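Local coordinates for lysine/ornithine decarboxylase (Vibrio vulnificus, PDB 2PLJ), which decarboxylates lysine and ornithine with pyridoxal phosphate as cofactor, yielding cadaverine and putrescine, and is a type IV beta/alpha-barrel decarboxylase, at residues His44-Ser49 with Gly377-Gly382; Phe256-Thr261 with Ile295-Val300. All blocks are in the same frame, centred on the assembly; numbering follows the deposited sequence.

Contact 1 of 2, residues His44-Ser49 with Gly377-Gly382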
loop_
_atom_site.group_PDB
_atom_site.type_symbol
_atom_site.label_atom_id
_atom_site.label_comp_id
_atom_site.label_asym_id
_atom_site.label_seq_id
_atom_site.Cartn_x
_atom_site.Cartn_y
_atom_site.Cartn_z
ATOM N N HIS A 44 25.081 -16.658 -7.460
ATOM C CA HIS A 44 24.933 -17.955 -6.794
ATOM C C HIS A 44 24.029 -17.918 -5.569
ATOM O O HIS A 44 23.178 -18.805 -5.382
ATOM C CB HIS A 44 26.280 -18.523 -6.370
ATOM C CG HIS A 44 26.179 -19.879 -5.743
ATOM N ND1 HIS A 44 25.370 -20.875 -6.255
ATOM C CD2 HIS A 44 26.785 -20.408 -4.651
ATOM C CE1 HIS A 44 25.490 -21.960 -5.506
ATOM N NE2 HIS A 44 26.345 -21.705 -4.530
ATOM N N LEU A 45 24.247 -16.903 -4.731
ATOM C CA LEU A 45 23.448 -16.700 -3.527
ATOM C C LEU A 45 21.998 -16.451 -3.893
ATOM O O LEU A 45 21.108 -17.102 -3.344
ATOM C CB LEU A 45 24.005 -15.547 -2.684
ATOM C CG LEU A 45 23.429 -15.285 -1.288
ATOM C CD1 LEU A 45 23.144 -16.581 -0.497
ATOM C CD2 LEU A 45 24.418 -14.421 -0.502
ATOM N N ILE A 46 21.773 -15.554 -4.851
ATOM C CA ILE A 46 20.413 -15.259 -5.322
ATOM C C ILE A 46 19.711 -16.527 -5.827
ATOM O O ILE A 46 18.623 -16.873 -5.364
ATOM C CB ILE A 46 20.378 -14.118 -6.384
ATOM C CG1 ILE A 46 20.808 -12.779 -5.738
ATOM C CG2 ILE A 46 18.984 -14.001 -7.012
ATOM C CD1 ILE A 46 21.294 -11.736 -6.748
ATOM N N GLU A 47 20.354 -17.243 -6.758
ATOM C CA GLU A 47 19.787 -18.483 -7.289
ATOM C C GLU A 47 19.546 -19.571 -6.226
ATOM O O GLU A 47 18.484 -20.192 -6.211
ATOM C CB GLU A 47 20.663 -19.001 -8.424
ATOM C CG GLU A 47 20.668 -18.044 -9.602
ATOM C CD GLU A 47 21.541 -18.528 -10.746
ATOM O OE1 GLU A 47 22.446 -19.362 -10.488
ATOM O OE2 GLU A 47 21.332 -18.057 -11.884
ATOM N N ALA A 48 20.520 -19.785 -5.344
ATOM C CA ALA A 48 20.345 -20.713 -4.216
ATOM C C ALA A 48 19.140 -20.328 -3.334
ATOM O O ALA A 48 18.366 -21.202 -2.907
ATOM C CB ALA A 48 21.617 -20.789 -3.380
ATOM N N SER A 49 18.977 -19.030 -3.078
ATOM C CA SER A 49 17.874 -18.543 -2.248
ATOM C C SER A 49 16.509 -18.809 -2.878
ATOM O O SER A 49 15.583 -19.260 -2.194
ATOM C CB SER A 49 18.052 -17.049 -1.952
ATOM O OG SER A 49 19.170 -16.877 -1.089
ATOM N N GLY A 377 10.127 -17.692 -15.233
ATOM C CA GLY A 377 10.972 -18.121 -14.121
ATOM C C GLY A 377 12.286 -17.366 -13.973
ATOM O O GLY A 377 12.935 -17.472 -12.917
ATOM N N ASP A 378 12.701 -16.608 -14.994
ATOM C CA ASP A 378 13.929 -15.790 -14.868
ATOM C C ASP A 378 13.778 -14.678 -13.822
ATOM O O ASP A 378 12.668 -14.222 -13.547
ATOM C CB ASP A 378 14.371 -15.183 -16.198
ATOM C CG ASP A 378 15.135 -16.188 -17.084
ATOM O OD1 ASP A 378 15.631 -17.211 -16.542
ATOM O OD2 ASP A 378 15.248 -15.941 -18.305
ATOM N N LEU A 379 14.911 -14.232 -13.286
ATOM C CA LEU A 379 14.914 -13.302 -12.129
ATOM C C LEU A 379 15.217 -11.844 -12.464
ATOM O O LEU A 379 16.091 -11.533 -13.301
ATOM C CB LEU A 379 15.884 -13.802 -11.067
ATOM C CG LEU A 379 15.718 -15.256 -10.623
ATOM C CD1 LEU A 379 16.704 -15.591 -9.507
ATOM C CD2 LEU A 379 14.275 -15.537 -10.201
ATOM N N VAL A 380 14.509 -10.968 -11.740
ATOM C CA VAL A 380 14.674 -9.528 -11.815
ATOM C C VAL A 380 15.051 -9.071 -10.409
ATOM O O VAL A 380 14.375 -9.425 -9.437
ATOM C CB VAL A 380 13.392 -8.829 -12.297
ATOM C CG1 VAL A 380 13.533 -7.303 -12.206
ATOM C CG2 VAL A 380 13.078 -9.271 -13.734
ATOM N N ILE A 381 16.128 -8.300 -10.325
ATOM C CA ILE A 381 16.758 -7.966 -9.037
ATOM C C ILE A 381 16.635 -6.463 -8.853
ATOM O O ILE A 381 16.902 -5.706 -9.792
ATOM C CB ILE A 381 18.275 -8.365 -9.048
ATOM C CG1 ILE A 381 18.531 -9.828 -9.510
ATOM C CG2 ILE A 381 18.965 -8.025 -7.723
ATOM C CD1 ILE A 381 17.627 -10.899 -8.881
ATOM N N GLY A 382 16.236 -6.035 -7.664
ATOM C CA GLY A 382 16.172 -4.611 -7.319
ATOM C C GLY A 382 17.180 -4.285 -6.224
ATOM O O GLY A 382 17.349 -5.071 -5.273
#

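Contact 2 of 2, residues Phe256-Thr261 with Ile295-Val300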
loop_
_atom_site.group_PDB
_atom_site.type_symbol
_atom_site.label_atom_id
_atom_site.label_comp_id
_atom_site.label_asym_id
_atom_site.label_seq_id
_atom_site.Cartn_x
_atom_site.Cartn_y
_atom_site.Cartn_z
ATOM N N PHE A 256 18.866 11.608 6.019
ATOM C CA PHE A 256 20.168 11.434 5.382
ATOM C C PHE A 256 19.944 10.564 4.163
ATOM O O PHE A 256 19.214 9.566 4.233
ATOM C CB PHE A 256 21.143 10.764 6.362
ATOM C CG PHE A 256 21.175 11.449 7.700
ATOM C CD1 PHE A 256 21.836 12.676 7.856
ATOM C CD2 PHE A 256 20.434 10.931 8.773
ATOM C CE1 PHE A 256 21.822 13.329 9.105
ATOM C CE2 PHE A 256 20.415 11.579 10.018
ATOM C CZ PHE A 256 21.117 12.788 10.179
ATOM N N PRO A 257 20.513 10.987 3.025
ATOM C CA PRO A 257 20.199 10.351 1.747
ATOM C C PRO A 257 21.109 9.173 1.380
ATOM O O PRO A 257 22.255 9.075 1.843
ATOM C CB PRO A 257 20.397 11.511 0.748
ATOM C CG PRO A 257 21.618 12.246 1.318
ATOM C CD PRO A 257 21.382 12.174 2.857
ATOM N N VAL A 258 20.594 8.313 0.507
ATOM C CA VAL A 258 21.385 7.203 -0.043
ATOM C C VAL A 258 21.272 7.195 -1.563
ATOM O O VAL A 258 20.381 7.827 -2.140
ATOM C CB VAL A 258 20.913 5.837 0.511
ATOM C CG1 VAL A 258 20.993 5.817 2.013
ATOM C CG2 VAL A 258 19.517 5.509 0.029
ATOM N N ASN A 259 22.175 6.467 -2.199
ATOM C CA ASN A 259 22.166 6.363 -3.654
ATOM C C ASN A 259 21.076 5.436 -4.113
ATOM O O ASN A 259 21.025 4.286 -3.668
ATOM C CB ASN A 259 23.502 5.834 -4.166
ATOM C CG ASN A 259 24.635 6.788 -3.877
ATOM O OD1 ASN A 259 25.604 6.437 -3.212
ATOM N ND2 ASN A 259 24.486 8.004 -4.311
ATOM N N TYR A 260 20.229 5.935 -5.008
ATOM C CA TYR A 260 19.320 5.062 -5.773
ATOM C C TYR A 260 19.855 4.990 -7.193
ATOM O O TYR A 260 20.811 4.272 -7.449
ATOM C CB TYR A 260 17.864 5.542 -5.710
ATOM C CG TYR A 260 17.283 5.267 -4.348
ATOM C CD1 TYR A 260 16.737 4.004 -4.042
ATOM C CD2 TYR A 260 17.330 6.242 -3.346
ATOM C CE1 TYR A 260 16.217 3.735 -2.765
ATOM C CE2 TYR A 260 16.823 5.995 -2.072
ATOM C CZ TYR A 260 16.274 4.734 -1.774
ATOM O OH TYR A 260 15.787 4.525 -0.477
ATOM N N THR A 261 19.268 5.741 -8.117
ATOM C CA THR A 261 19.803 5.734 -9.492
ATOM C C THR A 261 20.650 6.971 -9.784
ATOM O O THR A 261 21.208 7.090 -10.867
ATOM C CB THR A 261 18.696 5.597 -10.560
ATOM O OG1 THR A 261 17.842 6.745 -10.503
ATOM C CG2 THR A 261 17.876 4.310 -10.321
ATOM N N ILE A 295 20.282 3.821 7.133
ATOM C CA ILE A 295 20.749 2.583 7.730
ATOM C C ILE A 295 20.251 1.335 6.984
ATOM O O ILE A 295 21.037 0.388 6.759
ATOM C CB ILE A 295 20.396 2.539 9.263
ATOM C CG1 ILE A 295 21.301 3.529 10.017
ATOM C CG2 ILE A 295 20.633 1.137 9.876
ATOM C CD1 ILE A 295 20.854 3.771 11.441
ATOM N N CYS A 296 18.965 1.330 6.617
ATOM C CA CYS A 296 18.345 0.103 6.068
ATOM C C CYS A 296 18.289 0.032 4.560
ATOM O O CYS A 296 18.325 -1.055 4.010
ATOM C CB CYS A 296 16.941 -0.157 6.642
ATOM S SG CYS A 296 15.820 1.214 6.397
ATOM N N ALA A 297 18.181 1.182 3.888
ATOM C CA ALA A 297 17.897 1.104 2.440
ATOM C C ALA A 297 18.878 0.200 1.636
ATOM O O ALA A 297 18.431 -0.628 0.838
ATOM C CB ALA A 297 17.775 2.517 1.796
ATOM N N PRO A 298 20.202 0.393 1.814
ATOM C CA PRO A 298 21.176 -0.373 0.987
ATOM C C PRO A 298 21.291 -1.835 1.368
ATOM O O PRO A 298 21.932 -2.622 0.643
ATOM C CB PRO A 298 22.500 0.332 1.290
ATOM C CG PRO A 298 22.101 1.719 1.798
ATOM C CD PRO A 298 20.873 1.425 2.629
ATOM N N ALA A 299 20.676 -2.208 2.484
ATOM C CA ALA A 299 20.898 -3.530 3.077
ATOM C C ALA A 299 19.995 -4.623 2.491
ATOM O O ALA A 299 20.159 -5.809 2.850
ATOM C CB ALA A 299 20.737 -3.461 4.607
ATOM N N VAL A 300 19.076 -4.259 1.602
ATOM C CA VAL A 300 18.121 -5.247 1.097
ATOM C C VAL A 300 18.168 -5.286 -0.429
ATOM O O VAL A 300 18.212 -4.238 -1.083
ATOM C CB VAL A 300 16.658 -4.981 1.610
ATOM C CG1 VAL A 300 15.652 -5.945 0.965
ATOM C CG2 VAL A 300 16.595 -5.040 3.162
#

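Contact 1 of 2, residues His44-Ser49 with Gly377-Gly382
I46 sets its CG2 methyl over the pair of CD1 methyls of L379 and I381, joining helix 40-53 to strand 379-382 of the beta domain that accompanies the beta/alpha-barrel in type IV decarboxylases. The packing is helix on sheet: one side chain from the helix meets two side chains that are two residues apart in the strand and so leave it on the same face, and the contact is entirely apolar. I46 CG2 comes to 3.7 Å from L379 CD1 and to 3.9 Å from I381 CD1. The two neighbours are met differently. I46 runs alongside L379 in the opposite sense, but meets I381 end-on, methyl to methyl. In I46 the CG1 branch is anti to the carbonyl carbon (chi1 -66°), a setting that turns CG2 anti to the backbone N and aims it at the strand. The same sheet extends this apolar layer: I46 also touches V303 of strand 300-312 and L59 of strand 57-61. I343, from the loop after strand 340-342, packs on both I46 and L379. Strand 379-382 is itself held between neighbours, with V380 bonded through its backbone to A304 and I381 to T341. One turn along the helix, the S49 hydroxyl folds back onto the preceding turn. S49 OG donates to L45 O over 3.0 Å and arrives 40° out of the carbonyl plane, while S49 N bonds the same oxygen at 2.9 Å from the opposite face of that plane.

Contact 2 of 2, residues Phe256-Thr261 with Ile295-Val300
A297 puts its CB methyl against V258 and the hydroxyl end of Y260, where the loop between strand 249-251 and helix 267-278 crosses residues 295-300. This is the region in which the beta/alpha-barrel hands over to the beta domain, since strand 300-312 follows directly. The A297 side chain is about 8 Å from the bound putrescine-pyridoxyl adduct, close to it but not touching.

The apolar contacts centre on V258. Its CG2 lies 3.9 Å from A297 CB, and its CG1 makes a looser approach of 4.3 Å to P298 CG, so the two branches of the valine divide between successive residues. The rotation about the CA-CB bond (chi1 -58°) is what turns CG2 to A297 and CG1 to P298. V258 also packs on R293 and F294 of the short helix, and P298 also packs on V64 and Q68 of helix 62-75.

The mixed contact is made by Y260. Its CB leaves the backbone at a slant to the other segment, but the phenol extends back until OH is 3.6 Å from A297 CB. The ring meets this methyl obliquely, with CZ at 4.5 Å, and the approach is van der Waals in kind.

The polar bonds are made to partners beyond the two segments. Y260 OH is hydrogen-bonded to R293 NH1, which ties the hydroxyl to the residue two before I295 in the chain, and V258 O accepts from Q218 NE2. A297 in turn is bonded through its backbone to G386.

The two segments therefore meet through van der Waals contact alone, and the polar groups Y260 OH and V258 O are paired with R293 and Q218 outside it.

Overall arrangement
The two contacts are centred 20 Å apart, although their nearest atoms come within about 4 Å without touching. Along the chain, both segments of contact 2 fall within the 327 residues that separate the two halves of contact 1: helix 40-53 comes first and strand 379-382 last. Strand 300-312 relates them, because it starts at the end of contact 2 and pairs antiparallel with strand 379-382 of contact 1. Contact 1 thus ties the early helix to a late strand within the beta domain, whereas contact 2 closes a short mid-chain excursion at the junction with the barrel, near the bound ligand.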